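Local coordinates for protein uncharacterized aldehyde dehydrogenase AldY (Bacillus subtilis, PDB 4DNG) that probably oxidises aldehydes to carboxylates with NAD(+) as cofactor, and may help protect the cell against stress from ethanol and related compounds, at residues T102-Q107 with N154-L159; E133-K138 with W473-K478; E302-F307 with A387-A392. One frame throughout, in Å; residues are numbered along the deposited sequence.

Contact 1 of 3, residues T102-Q107 with N154-L159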
loop_
_atom_site.group_PDB
_atom_site.type_symbol
_atom_site.label_atom_id
_atom_site.label_comp_id
_atom_site.label_asym_id
_atom_site.label_seq_id
_atom_site.Cartn_x
_atom_site.Cartn_y
_atom_site.Cartn_z
ATOM N N THR A 102 3.765 -28.825 15.723
ATOM C CA THR A 102 2.502 -29.411 15.312
ATOM C C THR A 102 1.513 -28.314 14.975
ATOM O O THR A 102 0.805 -28.385 13.964
ATOM C CB THR A 102 1.943 -30.320 16.401
ATOM O OG1 THR A 102 2.882 -31.375 16.638
ATOM C CG2 THR A 102 0.577 -30.918 15.979
ATOM N N ILE A 103 1.496 -27.282 15.815
ATOM C CA ILE A 103 0.595 -26.143 15.639
ATOM C C ILE A 103 0.935 -25.439 14.326
ATOM O O ILE A 103 0.042 -25.083 13.540
ATOM C CB ILE A 103 0.667 -25.197 16.855
ATOM C CG1 ILE A 103 -0.103 -25.813 18.035
ATOM C CG2 ILE A 103 0.094 -23.834 16.522
ATOM C CD1 ILE A 103 0.154 -25.154 19.376
ATOM N N GLU A 104 2.232 -25.288 14.073
ATOM C CA GLU A 104 2.698 -24.644 12.860
ATOM C C GLU A 104 2.310 -25.430 11.595
ATOM O O GLU A 104 1.820 -24.827 10.610
ATOM C CB GLU A 104 4.201 -24.398 12.908
ATOM C CG GLU A 104 4.637 -23.450 11.806
ATOM C CD GLU A 104 6.079 -22.981 11.912
ATOM O OE1 GLU A 104 6.659 -22.983 13.030
ATOM O OE2 GLU A 104 6.621 -22.589 10.848
ATOM N N LEU A 105 2.513 -26.753 11.616
ATOM C CA LEU A 105 2.113 -27.568 10.477
ATOM C C LEU A 105 0.610 -27.503 10.280
ATOM O O LEU A 105 0.135 -27.367 9.148
ATOM C CB LEU A 105 2.563 -29.025 10.589
ATOM C CG LEU A 105 2.288 -29.930 9.364
ATOM C CD1 LEU A 105 2.727 -29.304 8.052
ATOM C CD2 LEU A 105 2.990 -31.244 9.539
ATOM N N GLU A 106 -0.134 -27.596 11.379
ATOM C CA GLU A 106 -1.587 -27.425 11.308
ATOM C C GLU A 106 -2.013 -26.083 10.705
ATOM O O GLU A 106 -2.821 -26.054 9.771
ATOM C CB GLU A 106 -2.259 -27.715 12.648
ATOM C CG GLU A 106 -2.556 -29.207 12.790
ATOM C CD GLU A 106 -2.707 -29.672 14.222
ATOM O OE1 GLU A 106 -2.868 -28.826 15.126
ATOM O OE2 GLU A 106 -2.666 -30.900 14.445
ATOM N N GLN A 107 -1.446 -24.984 11.191
ATOM C CA GLN A 107 -1.795 -23.659 10.651
ATOM C C GLN A 107 -1.502 -23.499 9.169
ATOM O O GLN A 107 -2.296 -22.909 8.448
ATOM C CB GLN A 107 -1.105 -22.576 11.434
ATOM C CG GLN A 107 -1.769 -22.283 12.768
ATOM C CD GLN A 107 -1.017 -21.214 13.545
ATOM O OE1 GLN A 107 -1.478 -20.752 14.587
ATOM N NE2 GLN A 107 0.153 -20.814 13.039
ATOM N N ASN A 154 11.730 -17.763 12.634
ATOM C CA ASN A 154 10.720 -18.188 13.596
ATOM C C ASN A 154 9.440 -18.363 12.843
ATOM O O ASN A 154 9.071 -17.501 12.058
ATOM C CB ASN A 154 10.549 -17.188 14.749
ATOM C CG ASN A 154 10.359 -15.751 14.271
ATOM O OD1 ASN A 154 9.464 -15.450 13.479
ATOM N ND2 ASN A 154 11.203 -14.849 14.774
ATOM N N PHE A 155 8.777 -19.493 13.051
ATOM C CA PHE A 155 7.569 -19.835 12.284
ATOM C C PHE A 155 7.778 -19.787 10.781
ATOM O O PHE A 155 6.921 -19.281 10.047
ATOM C CB PHE A 155 6.360 -18.981 12.707
ATOM C CG PHE A 155 6.051 -19.056 14.179
ATOM C CD1 PHE A 155 5.471 -20.209 14.726
ATOM C CD2 PHE A 155 6.346 -17.978 15.024
ATOM C CE1 PHE A 155 5.190 -20.284 16.080
ATOM C CE2 PHE A 155 6.066 -18.047 16.379
ATOM C CZ PHE A 155 5.487 -19.202 16.906
ATOM N N PRO A 156 8.899 -20.354 10.304
ATOM C CA PRO A 156 9.252 -20.293 8.870
ATOM C C PRO A 156 8.174 -20.848 7.929
ATOM O O PRO A 156 7.896 -20.240 6.906
ATOM C CB PRO A 156 10.506 -21.184 8.787
ATOM C CG PRO A 156 10.399 -22.091 9.980
ATOM C CD PRO A 156 9.870 -21.175 11.051
ATOM N N MET A 157 7.577 -21.992 8.257
ATOM C CA MET A 157 6.695 -22.667 7.313
ATOM C C MET A 157 5.332 -21.975 7.218
ATOM O O MET A 157 4.802 -21.722 6.124
ATOM C CB MET A 157 6.524 -24.134 7.682
ATOM C CG MET A 157 5.524 -24.819 6.772
ATOM S SD MET A 157 5.365 -26.593 6.962
ATOM C CE MET A 157 6.988 -27.187 6.474
ATOM N N ASN A 158 4.778 -21.664 8.379
ATOM C CA ASN A 158 3.528 -20.958 8.461
ATOM C C ASN A 158 3.586 -19.628 7.689
ATOM O O ASN A 158 2.730 -19.368 6.832
ATOM C CB ASN A 158 3.197 -20.764 9.943
ATOM C CG ASN A 158 2.029 -19.847 10.174
ATOM O OD1 ASN A 158 0.914 -20.124 9.743
ATOM N ND2 ASN A 158 2.274 -18.749 10.880
ATOM N N LEU A 159 4.605 -18.811 7.965
ATOM C CA LEU A 159 4.714 -17.474 7.372
ATOM C C LEU A 159 4.998 -17.504 5.876
ATOM O O LEU A 159 4.417 -16.733 5.137
ATOM C CB LEU A 159 5.776 -16.616 8.099
ATOM C CG LEU A 159 5.460 -16.195 9.546
ATOM C CD1 LEU A 159 6.552 -15.313 10.137
ATOM C CD2 LEU A 159 4.103 -15.504 9.673
#
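Glu-104 reaches from helix 98-118 to the backbone at the start of helix 156-169, and its side chain carries most of this contact. Its direction is set at the first bond: CB holds CG anti to the backbone N (chi1 -167°), and the chain runs on extended, which puts the carboxylate beyond the helix surface. CG then packs on Asn-158 CB at 3.6 Å. One atom further, CD lies 3.5 Å from Phe-155 CA. At the tip the two oxygens take different roles. OE1 sits obliquely to the Phe-155 ring, 3.5 Å from its CD1, with carboxylate and ring planes 52° apart. OE2 is the polar end of the contact and accepts two backbone N-H groups. The bond from Met-157 N is the shorter, 2.8 Å to OE2, but bent; the one from Asn-158 N is longer, 3.2 Å to OE2, yet nearly straight (169°) and comes in on the anti side of the carboxylate. Two bonds on one oxygen restrain the rotation of the group, and the negative charge faces the first turn of a helix, a setting that probably favours the ionised form. Beside this grip, Leu-105 CD1 touches Met-157 SD at 3.9 Å, while Gln-107 CB lies 3.6 Å from Asn-158 OD1. Around the pair, Met-157 also packs on Ile-189 and Ile-190 of helix 183-196, and the Phe-155 ring has Lys-100 as a cation-pi partner. The Asn-158 side chain is about 7 Å from that of Glu-253, a predicted active-site residue. Phe-155 occupies the N-cap position of helix 156-169, which links the parallel strands 135-150 and 173-177 in a beta-alpha-beta crossover, probably part of the NAD-binding, Rossmann-like domain, as in other aldehyde dehydrogenases.

Contact 2 of 3, residues E133-K138 with W473-K478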
loop_
_atom_site.group_PDB
_atom_site.type_symbol
_atom_site.label_atom_id
_atom_site.label_comp_id
_atom_site.label_asym_id
_atom_site.label_seq_id
_atom_site.Cartn_x
_atom_site.Cartn_y
_atom_site.Cartn_z
ATOM N N GLU A 133 -25.334 7.176 -21.643
ATOM C CA GLU A 133 -26.029 6.069 -22.237
ATOM C C GLU A 133 -24.991 5.313 -23.029
ATOM O O GLU A 133 -24.031 5.906 -23.503
ATOM C CB GLU A 133 -27.187 6.532 -23.123
ATOM C CG GLU A 133 -28.353 7.136 -22.358
ATOM C CD GLU A 133 -29.449 7.646 -23.275
ATOM O OE1 GLU A 133 -29.220 7.704 -24.502
ATOM O OE2 GLU A 133 -30.537 7.993 -22.768
ATOM N N GLY A 134 -25.169 4.002 -23.128
ATOM C CA GLY A 134 -24.415 3.168 -24.042
ATOM C C GLY A 134 -23.060 2.823 -23.473
ATOM O O GLY A 134 -22.289 2.065 -24.048
ATOM N N LYS A 135 -22.802 3.379 -22.305
ATOM C CA LYS A 135 -21.569 3.161 -21.559
ATOM C C LYS A 135 -21.697 2.011 -20.546
ATOM O O LYS A 135 -22.709 1.889 -19.852
ATOM C CB LYS A 135 -21.136 4.462 -20.867
ATOM C CG LYS A 135 -19.831 4.353 -20.099
ATOM C CD LYS A 135 -19.199 5.710 -19.855
ATOM C CE LYS A 135 -17.713 5.533 -19.619
ATOM N NZ LYS A 135 -16.975 6.821 -19.608
ATOM N N THR A 136 -20.663 1.174 -20.480
ATOM C CA THR A 136 -20.604 0.048 -19.548
ATOM C C THR A 136 -19.277 0.087 -18.828
ATOM O O THR A 136 -18.224 0.178 -19.464
ATOM C CB THR A 136 -20.734 -1.305 -20.277
ATOM O OG1 THR A 136 -21.918 -1.302 -21.089
ATOM C CG2 THR A 136 -20.816 -2.458 -19.289
ATOM N N ASN A 137 -19.343 0.029 -17.499
ATOM C CA ASN A 137 -18.168 -0.063 -16.640
ATOM C C ASN A 137 -18.040 -1.454 -16.020
ATOM O O ASN A 137 -18.892 -1.874 -15.238
ATOM C CB ASN A 137 -18.220 0.998 -15.536
ATOM C CG ASN A 137 -18.193 2.411 -16.084
ATOM O OD1 ASN A 137 -17.374 2.743 -16.936
ATOM N ND2 ASN A 137 -19.090 3.255 -15.587
ATOM N N LYS A 138 -16.970 -2.157 -16.381
ATOM C CA LYS A 138 -16.715 -3.511 -15.909
ATOM C C LYS A 138 -15.406 -3.607 -15.149
ATOM O O LYS A 138 -14.374 -3.083 -15.577
ATOM C CB LYS A 138 -16.685 -4.489 -17.075
ATOM C CG LYS A 138 -18.056 -4.902 -17.571
ATOM C CD LYS A 138 -17.948 -6.077 -18.514
ATOM C CE LYS A 138 -17.554 -5.614 -19.901
ATOM N NZ LYS A 138 -17.723 -6.763 -20.849
ATOM N N TRP A 473 -10.212 -2.111 -14.565
ATOM C CA TRP A 473 -11.426 -1.419 -14.951
ATOM C C TRP A 473 -11.434 -1.131 -16.432
ATOM O O TRP A 473 -10.466 -0.621 -16.986
ATOM C CB TRP A 473 -11.599 -0.161 -14.093
ATOM C CG TRP A 473 -12.719 0.761 -14.519
ATOM C CD1 TRP A 473 -14.094 0.511 -14.486
ATOM C CD2 TRP A 473 -12.594 2.130 -15.051
ATOM N NE1 TRP A 473 -14.802 1.592 -14.960
ATOM C CE2 TRP A 473 -13.966 2.595 -15.314
ATOM C CE3 TRP A 473 -11.527 2.981 -15.331
ATOM C CZ2 TRP A 473 -14.227 3.861 -15.824
ATOM C CZ3 TRP A 473 -11.801 4.250 -15.850
ATOM C CH2 TRP A 473 -13.121 4.678 -16.091
ATOM N N ILE A 474 -12.532 -1.482 -17.093
ATOM C CA ILE A 474 -12.676 -1.251 -18.522
ATOM C C ILE A 474 -14.010 -0.570 -18.815
ATOM O O ILE A 474 -15.053 -1.055 -18.379
ATOM C CB ILE A 474 -12.552 -2.569 -19.317
ATOM C CG1 ILE A 474 -11.219 -3.267 -18.975
ATOM C CG2 ILE A 474 -12.712 -2.317 -20.819
ATOM C CD1 ILE A 474 -11.137 -4.704 -19.417
ATOM N N SER A 475 -13.967 0.564 -19.520
ATOM C CA SER A 475 -15.178 1.218 -20.042
ATOM C C SER A 475 -15.338 0.933 -21.520
ATOM O O SER A 475 -14.406 1.174 -22.289
ATOM C CB SER A 475 -15.132 2.737 -19.840
ATOM O OG SER A 475 -14.862 3.051 -18.492
ATOM N N ILE A 476 -16.504 0.419 -21.912
ATOM C CA ILE A 476 -16.836 0.257 -23.339
ATOM C C ILE A 476 -17.961 1.216 -23.759
ATOM O O ILE A 476 -18.850 1.531 -22.962
ATOM C CB ILE A 476 -17.167 -1.214 -23.745
ATOM C CG1 ILE A 476 -18.647 -1.562 -23.503
ATOM C CG2 ILE A 476 -16.241 -2.217 -23.060
ATOM C CD1 ILE A 476 -19.563 -1.399 -24.707
ATOM N N GLN A 477 -17.909 1.656 -25.016
ATOM C CA GLN A 477 -18.837 2.638 -25.558
ATOM C C GLN A 477 -19.542 2.077 -26.779
ATOM O O GLN A 477 -18.893 1.503 -27.653
ATOM C CB GLN A 477 -18.061 3.891 -25.964
ATOM C CG GLN A 477 -18.879 5.171 -25.966
ATOM C CD GLN A 477 -19.209 5.622 -24.560
ATOM O OE1 GLN A 477 -18.314 5.878 -23.749
ATOM N NE2 GLN A 477 -20.496 5.710 -24.256
ATOM N N LYS A 478 -20.866 2.251 -26.831
ATOM C CA LYS A 478 -21.676 1.951 -28.022
ATOM C C LYS A 478 -22.006 3.230 -28.785
ATOM O O LYS A 478 -21.262 3.647 -29.666
ATOM C CB LYS A 478 -22.983 1.251 -27.640
ATOM C CG LYS A 478 -22.807 -0.136 -27.048
ATOM C CD LYS A 478 -23.914 -0.444 -26.056
ATOM C CE LYS A 478 -23.408 -1.385 -24.974
ATOM N NZ LYS A 478 -24.179 -1.223 -23.711
#
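Asn-137 and Trp-473 lie side by side and point the same way from two neighbouring antiparallel strands. The amide plane is turned 43° from the indole, and Asn-137 CB meets the ring at its edge and in its plane, 3.5 Å from NE1. The torsion of Trp-473, with CG anti to the backbone N (chi1 172°), carries the indole to that position. The amide is fixed from its other end, since ND2 of Asn-137 bonds to Ser-130 OG and Val-128 O. On the same face Lys-135 crosses Gln-477 at a slant, its CB 3.7 Å from Gln-477 NE2, and its CE passes near Ser-475 CB. The other face pairs Thr-136 with Ile-476, side by side, Thr-136 CB and Ile-476 CG1 being 3.9 Å apart. Lys-478 bends back along Gly-134, and its NZ makes only a weak bond, 3.5 Å, to Thr-136 OG1. The register is set by the backbone: Thr-136 and Ile-476 form one hydrogen-bonded pair, Lys-138 and Ile-474 the next, where Lys-138 N reaches Ile-474 O in 3.0 Å, almost straight at 174°. Beyond the Thr-136/Ile-476 pair, at the other end of the ladder, Lys-478 N adds a bond of 3.1 Å to Gly-134 O. Replacing Trp-473 by an alanine would probably leave the flank of Asn-137 bare and deprive His-434 of the second subunit of its ring partner. Strand 135-150 lies between strand 469-477 and residues 125-128, Asn-137 also sharing backbone bonds with Glu-127. On its far side strand 469-477 pairs in parallel with a strand of the second subunit, and Lys-138 NZ forms a salt bridge with Glu-422 of that subunit, consistent with the beta extension of the aldehyde dehydrogenase oligomerisation domain, which carries the sheet from one subunit to the next.

Contact 3 of 3, residues E302-F307 with A387-A392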
loop_
_atom_site.group_PDB
_atom_site.type_symbol
_atom_site.label_atom_id
_atom_site.label_comp_id
_atom_site.label_asym_id
_atom_site.label_seq_id
_atom_site.Cartn_x
_atom_site.Cartn_y
_atom_site.Cartn_z
ATOM N N GLU A 302 -2.072 -11.827 42.709
ATOM C CA GLU A 302 -2.624 -13.144 42.379
ATOM C C GLU A 302 -2.097 -13.682 41.045
ATOM O O GLU A 302 -1.738 -14.864 40.951
ATOM C CB GLU A 302 -4.158 -13.100 42.378
ATOM C CG GLU A 302 -4.847 -14.350 41.833
ATOM C CD GLU A 302 -6.368 -14.325 41.986
ATOM O OE1 GLU A 302 -6.922 -13.368 42.579
ATOM O OE2 GLU A 302 -7.024 -15.279 41.518
ATOM N N PHE A 303 -2.057 -12.822 40.023
ATOM C CA PHE A 303 -1.555 -13.214 38.706
ATOM C C PHE A 303 -0.076 -13.592 38.758
ATOM O O PHE A 303 0.318 -14.586 38.136
ATOM C CB PHE A 303 -1.774 -12.111 37.651
ATOM C CG PHE A 303 -1.350 -12.505 36.248
ATOM C CD1 PHE A 303 -0.005 -12.433 35.855
ATOM C CD2 PHE A 303 -2.295 -12.944 35.315
ATOM C CE1 PHE A 303 0.384 -12.796 34.570
ATOM C CE2 PHE A 303 -1.918 -13.300 34.028
ATOM C CZ PHE A 303 -0.579 -13.232 33.655
ATOM N N VAL A 304 0.733 -12.797 39.472
ATOM C CA VAL A 304 2.178 -13.039 39.523
ATOM C C VAL A 304 2.460 -14.401 40.117
ATOM O O VAL A 304 3.085 -15.232 39.468
ATOM C CB VAL A 304 2.959 -11.958 40.299
ATOM C CG1 VAL A 304 4.380 -12.429 40.573
ATOM C CG2 VAL A 304 2.990 -10.656 39.512
ATOM N N GLU A 305 1.974 -14.628 41.336
ATOM C CA GLU A 305 2.168 -15.899 42.034
ATOM C C GLU A 305 1.836 -17.096 41.147
ATOM O O GLU A 305 2.654 -18.006 40.991
ATOM C CB GLU A 305 1.338 -15.947 43.318
ATOM C CG GLU A 305 1.990 -15.248 44.505
ATOM C CD GLU A 305 2.964 -16.132 45.280
ATOM O OE1 GLU A 305 3.710 -16.923 44.658
ATOM O OE2 GLU A 305 2.993 -16.024 46.527
ATOM N N LYS A 306 0.642 -17.072 40.558
ATOM C CA LYS A 306 0.176 -18.146 39.682
ATOM C C LYS A 306 1.021 -18.299 38.421
ATOM O O LYS A 306 1.388 -19.422 38.053
ATOM C CB LYS A 306 -1.298 -17.944 39.318
ATOM C CG LYS A 306 -2.245 -18.643 40.271
ATOM C CD LYS A 306 -3.610 -17.987 40.303
ATOM C CE LYS A 306 -4.163 -18.059 41.715
ATOM N NZ LYS A 306 -5.505 -17.436 41.794
ATOM N N PHE A 307 1.321 -17.172 37.769
ATOM C CA PHE A 307 2.115 -17.164 36.536
ATOM C C PHE A 307 3.540 -17.612 36.813
ATOM O O PHE A 307 4.083 -18.375 36.035
ATOM C CB PHE A 307 2.096 -15.783 35.849
ATOM C CG PHE A 307 2.828 -15.750 34.533
ATOM C CD1 PHE A 307 2.175 -16.080 33.345
ATOM C CD2 PHE A 307 4.186 -15.405 34.481
ATOM C CE1 PHE A 307 2.859 -16.063 32.125
ATOM C CE2 PHE A 307 4.872 -15.394 33.279
ATOM C CZ PHE A 307 4.207 -15.722 32.098
ATOM N N ALA A 387 9.533 -12.883 30.107
ATOM C CA ALA A 387 8.250 -12.221 30.333
ATOM C C ALA A 387 8.461 -10.999 31.212
ATOM O O ALA A 387 9.355 -10.988 32.061
ATOM C CB ALA A 387 7.243 -13.173 30.975
ATOM N N THR A 388 7.644 -9.975 30.983
ATOM C CA THR A 388 7.705 -8.735 31.747
ATOM C C THR A 388 6.283 -8.347 32.195
ATOM O O THR A 388 5.369 -8.206 31.373
ATOM C CB THR A 388 8.370 -7.599 30.933
ATOM O OG1 THR A 388 9.632 -8.041 30.417
ATOM C CG2 THR A 388 8.591 -6.369 31.792
ATOM N N ILE A 389 6.104 -8.199 33.503
ATOM C CA ILE A 389 4.792 -7.908 34.060
ATOM C C ILE A 389 4.788 -6.474 34.546
ATOM O O ILE A 389 5.694 -6.043 35.277
ATOM C CB ILE A 389 4.422 -8.836 35.234
ATOM C CG1 ILE A 389 4.965 -10.275 35.025
ATOM C CG2 ILE A 389 2.925 -8.768 35.512
ATOM C CD1 ILE A 389 4.062 -11.247 34.284
ATOM N N ILE A 390 3.758 -5.749 34.122
ATOM C CA ILE A 390 3.611 -4.339 34.410
ATOM C C ILE A 390 2.327 -4.068 35.197
ATOM O O ILE A 390 1.256 -4.570 34.858
ATOM C CB ILE A 390 3.622 -3.513 33.105
ATOM C CG1 ILE A 390 4.983 -3.665 32.423
ATOM C CG2 ILE A 390 3.268 -2.037 33.369
ATOM C CD1 ILE A 390 4.935 -3.503 30.921
ATOM N N LYS A 391 2.465 -3.260 36.244
ATOM C CA LYS A 391 1.365 -2.844 37.093
ATOM C C LYS A 391 0.579 -1.701 36.441
ATOM O O LYS A 391 1.169 -0.738 35.955
ATOM C CB LYS A 391 1.931 -2.388 38.446
ATOM C CG LYS A 391 0.914 -2.149 39.555
ATOM C CD LYS A 391 0.430 -3.464 40.146
ATOM C CE LYS A 391 0.144 -3.374 41.635
ATOM N NZ LYS A 391 1.383 -3.550 42.447
ATOM N N ALA A 392 -0.750 -1.822 36.440
ATOM C CA ALA A 392 -1.664 -0.732 36.057
ATOM C C ALA A 392 -2.592 -0.367 37.230
ATOM O O ALA A 392 -3.134 -1.254 37.907
ATOM C CB ALA A 392 -2.481 -1.115 34.821
#
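A helix laid against the parallel part of a mixed sheet, in what is probably the catalytic domain of the aldehyde dehydrogenase fold, is met here where Phe-303 and Phe-307 of helix 297-313 close over Ile-389 and Ala-387 of strand 386-392. The evidence lies in the axes: the two short segments run 166° apart in direction, close to antiparallel, and approach to 10.6 Å, a spacing filled by side chains. The strand has 290-296 and 362-369 as its parallel neighbours in the sheet, and the chain passes from strand 290-296 straight into this helix. Both phenylalanines hold CG anti to the backbone N (chi1 -176° in each). Being one turn apart, they send their rings down toward the sheet from the same side of the helix. Ile-389 is the residue they share. Its CD1 comes to the edge of the Phe-303 ring, near the ring plane, 4.0 Å from CE1. The same methyl lies obliquely to the Phe-307 ring, 4.2 Å from its CD2. The branch methyl of Ile-389 faces another residue, with CG2 4.4 Å from Val-304 CG2, a looser touch. All these contacts are apolar, and the buried area is modest, 181 Å². Neighbouring elements add to the packing: Phe-303 packs on Val-272 and Phe-307 on Ile-276, both of helix 268-281, while Ile-389 also touches Val-367 and Val-369 on strand 362-369. Turned from the sheet, Lys-306 NZ and Glu-302 OE2 form a salt bridge of 2.7 Å one turn apart on the exposed side of the helix, the nitrogen standing 32° out of the carboxylate plane. Back at the sheet, Ala-387 CB rests obliquely against the Phe-307 ring, 4.0 Å from CE2 and 4.1 Å from CZ.

How the contacts relate
Along the chain the segments come in the order 102-107, 133-138, 154-159, 302-307, 387-392, 473-478, so contacts 1 and 2 cross, contact 3 follows contact 1, and contact 2 encloses contact 3. Contact 1 lies near the middle, its centre 8 Å from that of the chain. Contacts 2 and 3 stand on opposite sides, with centres 62 Å apart. Strand 135-150 joins contacts 1 and 2, since it leads on into helix 156-169, although their centres are 46 Å apart. Contact 3 belongs to a different sheet, its centre about 29 Å from that of contact 1. Together they sample the subunit's interior, its dimer-forming extension and the separate, probably catalytic, alpha/beta domain.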